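Local coordinates for protein PAN2-PAN3 deadenylation complex catalytic subunit pan2 (Neurospora crassa, PDB 4CZX) that probably shortens the poly(A) tails of mRNA as the catalytic subunit of a deadenylase, represented here by its N-terminal WD40 domain, at residues V15-P20 with K48-S53. Residues are numbered along the deposited sequence; the frame is centred on the assembly and turned at random.
Sequences VAYPSP and KGFAGS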
ATOM      1  N   VAL A  15     -17.153   8.985 -25.614  1.00 33.82           N
ATOM      2  CA  VAL A  15     -16.175   8.714 -24.581  1.00 33.89           C
ATOM      3  C   VAL A  15     -16.078   7.208 -24.379  1.00 34.41           C
ATOM      4  O   VAL A  15     -17.054   6.480 -24.547  1.00 32.05           O
ATOM      5  CB  VAL A  15     -16.520   9.434 -23.243  1.00 32.29           C
ATOM      6  CG1 VAL A  15     -17.752   8.821 -22.591  1.00 29.36           C
ATOM      7  CG2 VAL A  15     -15.318   9.383 -22.278  1.00 37.23           C
ATOM      8  N   ALA A  16     -14.877   6.737 -24.065  1.00 31.07           N
ATOM      9  CA  ALA A  16     -14.690   5.356 -23.673  1.00 28.33           C
ATOM     10  C   ALA A  16     -14.806   5.273 -22.159  1.00 28.24           C
ATOM     11  O   ALA A  16     -14.048   5.922 -21.437  1.00 31.82           O
ATOM     12  CB  ALA A  16     -13.334   4.838 -24.154  1.00 32.89           C
ATOM     13  N   TYR A  17     -15.767   4.502 -21.664  1.00 28.60           N
ATOM     14  CA  TYR A  17     -15.934   4.395 -20.215  1.00 26.82           C
ATOM     15  C   TYR A  17     -16.586   3.063 -19.860  1.00 27.01           C
ATOM     16  O   TYR A  17     -17.743   2.827 -20.208  1.00 28.97           O
ATOM     17  CB  TYR A  17     -16.761   5.582 -19.649  1.00 26.66           C
ATOM     18  CG  TYR A  17     -16.599   5.698 -18.146  1.00 25.97           C
ATOM     19  CD1 TYR A  17     -15.472   6.298 -17.600  1.00 28.60           C
ATOM     20  CD2 TYR A  17     -17.536   5.151 -17.279  1.00 24.51           C
ATOM     21  CE1 TYR A  17     -15.294   6.381 -16.233  1.00 27.20           C
ATOM     22  CE2 TYR A  17     -17.373   5.228 -15.922  1.00 27.37           C
ATOM     23  CZ  TYR A  17     -16.246   5.845 -15.402  1.00 25.90           C
ATOM     24  OH  TYR A  17     -16.066   5.913 -14.049  1.00 29.08           O
ATOM     25  N   PRO A  18     -15.840   2.167 -19.181  1.00 28.07           N
ATOM     26  CA  PRO A  18     -14.451   2.331 -18.726  1.00 32.11           C
ATOM     27  C   PRO A  18     -13.439   2.179 -19.864  1.00 32.26           C
ATOM     28  O   PRO A  18     -13.571   1.263 -20.669  1.00 33.50           O
ATOM     29  CB  PRO A  18     -14.292   1.206 -17.694  1.00 28.80           C
ATOM     30  CG  PRO A  18     -15.208   0.108 -18.210  1.00 26.23           C
ATOM     31  CD  PRO A  18     -16.399   0.857 -18.790  1.00 25.92           C
ATOM     32  N   SER A  19     -12.456   3.077 -19.927  1.00 30.13           N
ATOM     33  CA  SER A  19     -11.379   3.011 -20.920  1.00 32.72           C
ATOM     34  C   SER A  19     -10.313   1.972 -20.513  1.00 35.21           C
ATOM     35  O   SER A  19     -10.341   1.482 -19.387  1.00 31.05           O
ATOM     36  CB  SER A  19     -10.730   4.383 -21.077  1.00 29.90           C
ATOM     37  OG  SER A  19      -9.738   4.570 -20.087  1.00 33.64           O
ATOM     38  N   PRO A  20      -9.367   1.641 -21.417  1.00 36.60           N
ATOM     39  CA  PRO A  20      -8.353   0.634 -21.051  1.00 36.27           C
ATOM     40  C   PRO A  20      -7.526   0.951 -19.797  1.00 39.90           C
ATOM     41  O   PRO A  20      -7.014   0.022 -19.170  1.00 43.81           O
ATOM     42  CB  PRO A  20      -7.452   0.596 -22.288  1.00 40.41           C
ATOM     43  CG  PRO A  20      -8.395   0.894 -23.415  1.00 39.76           C
ATOM     44  CD  PRO A  20      -9.306   1.962 -22.857  1.00 37.46           C
ATOM     45  N   LYS A  48     -18.300  -2.911 -12.124  1.00 22.97           N
ATOM     46  CA  LYS A  48     -17.832  -3.050 -10.744  1.00 25.11           C
ATOM     47  C   LYS A  48     -18.287  -1.868  -9.888  1.00 24.10           C
ATOM     48  O   LYS A  48     -17.820  -1.673  -8.765  1.00 26.59           O
ATOM     49  CB  LYS A  48     -16.303  -3.185 -10.692  1.00 27.26           C
ATOM     50  CG  LYS A  48     -15.785  -4.530 -11.240  1.00 30.11           C
ATOM     51  CD  LYS A  48     -14.304  -4.436 -11.615  1.00 36.46           C
ATOM     52  CE  LYS A  48     -13.403  -4.330 -10.384  1.00 41.73           C
ATOM     53  NZ  LYS A  48     -12.086  -3.659 -10.666  1.00 39.19           N
ATOM     54  N   GLY A  49     -19.193  -1.067 -10.416  1.00 23.91           N
ATOM     55  CA  GLY A  49     -19.774  -0.005  -9.609  1.00 26.66           C
ATOM     56  C   GLY A  49     -19.113   1.363  -9.656  1.00 25.64           C
ATOM     57  O   GLY A  49     -19.414   2.221  -8.823  1.00 23.23           O
ATOM     58  N   PHE A  50     -18.228   1.609 -10.616  1.00 22.74           N
ATOM     59  CA  PHE A  50     -17.779   2.998 -10.790  1.00 21.44           C
ATOM     60  C   PHE A  50     -18.872   3.816 -11.481  1.00 25.20           C
ATOM     61  O   PHE A  50     -19.522   3.337 -12.419  1.00 23.48           O
ATOM     62  CB  PHE A  50     -16.481   3.075 -11.602  1.00 21.46           C
ATOM     63  CG  PHE A  50     -15.356   3.742 -10.868  1.00 22.89           C
ATOM     64  CD1 PHE A  50     -15.276   5.132 -10.804  1.00 24.64           C
ATOM     65  CD2 PHE A  50     -14.382   2.990 -10.247  1.00 28.05           C
ATOM     66  CE1 PHE A  50     -14.232   5.745 -10.118  1.00 29.15           C
ATOM     67  CE2 PHE A  50     -13.335   3.595  -9.560  1.00 34.76           C
ATOM     68  CZ  PHE A  50     -13.256   4.972  -9.497  1.00 31.19           C
ATOM     69  N   ALA A  51     -19.076   5.037 -10.994  1.00 23.12           N
ATOM     70  CA  ALA A  51     -19.950   6.009 -11.636  1.00 23.24           C
ATOM     71  C   ALA A  51     -19.094   7.105 -12.234  1.00 27.27           C
ATOM     72  O   ALA A  51     -18.239   7.680 -11.536  1.00 26.92           O
ATOM     73  CB  ALA A  51     -20.936   6.602 -10.631  1.00 20.35           C
ATOM     74  N   GLY A  52     -19.285   7.380 -13.518  1.00 25.48           N
ATOM     75  CA  GLY A  52     -18.638   8.522 -14.146  1.00 24.66           C
ATOM     76  C   GLY A  52     -19.671   9.501 -14.688  1.00 27.47           C
ATOM     77  O   GLY A  52     -20.662   9.077 -15.274  1.00 25.78           O
ATOM     78  N   SER A  53     -19.445  10.800 -14.485  1.00 25.49           N
ATOM     79  CA  SER A  53     -20.329  11.833 -15.027  1.00 25.48           C
ATOM     80  C   SER A  53     -19.596  12.664 -16.075  1.00 32.81           C
ATOM     81  O   SER A  53     -18.385  12.911 -15.960  1.00 29.04           O
ATOM     82  CB  SER A  53     -20.866  12.739 -13.916  1.00 26.93           C
ATOM     83  OG  SER A  53     -19.847  13.564 -13.375  1.00 25.82           O
TER
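Y17 reaches from just past the end of strand 10-16 to F50 and G52 on strand 50-55, a worked example of one large aromatic joining two neighbouring sheets of a β-propeller. V15 pairs through its backbone with T311 in its own sheet, and Y17 likewise with H309. With CG anti to the backbone N (chi1 -163°), the Y17 ring projects across to the other strand, where its far end meets G52, which has no side chain, obliquely: CZ lies 3.8 Å from G52 CA, and CE2 lies 3.8 Å from G52 N. A β-carbon on G52 would run into the ring, so the missing side chain is what admits it. The hydroxyl goes further, with Y17 OH 3.4 Å from F50 CD1 and 3.7 Å from A51 C; the side chains of Y17 and F50 cross at about a right angle. Replacing Y17 by an alanine is likely to open a gap beside G52 and take away the hydroxyl that touches CB and CD1 of F50. A cis peptide bond then leads into P18, whose carbonyl accepts a hydrogen bond from H309. H22 meets both aromatic rings, edge-to-face with F50, while F54 packs edge-to-face with Y17. Thus the buried tyrosine helps join two sheets, bridging from the end of edge strand 10-16 to strand 50-55 of the next and touching I44 of strand 41-45 and A64 of strand 60-66.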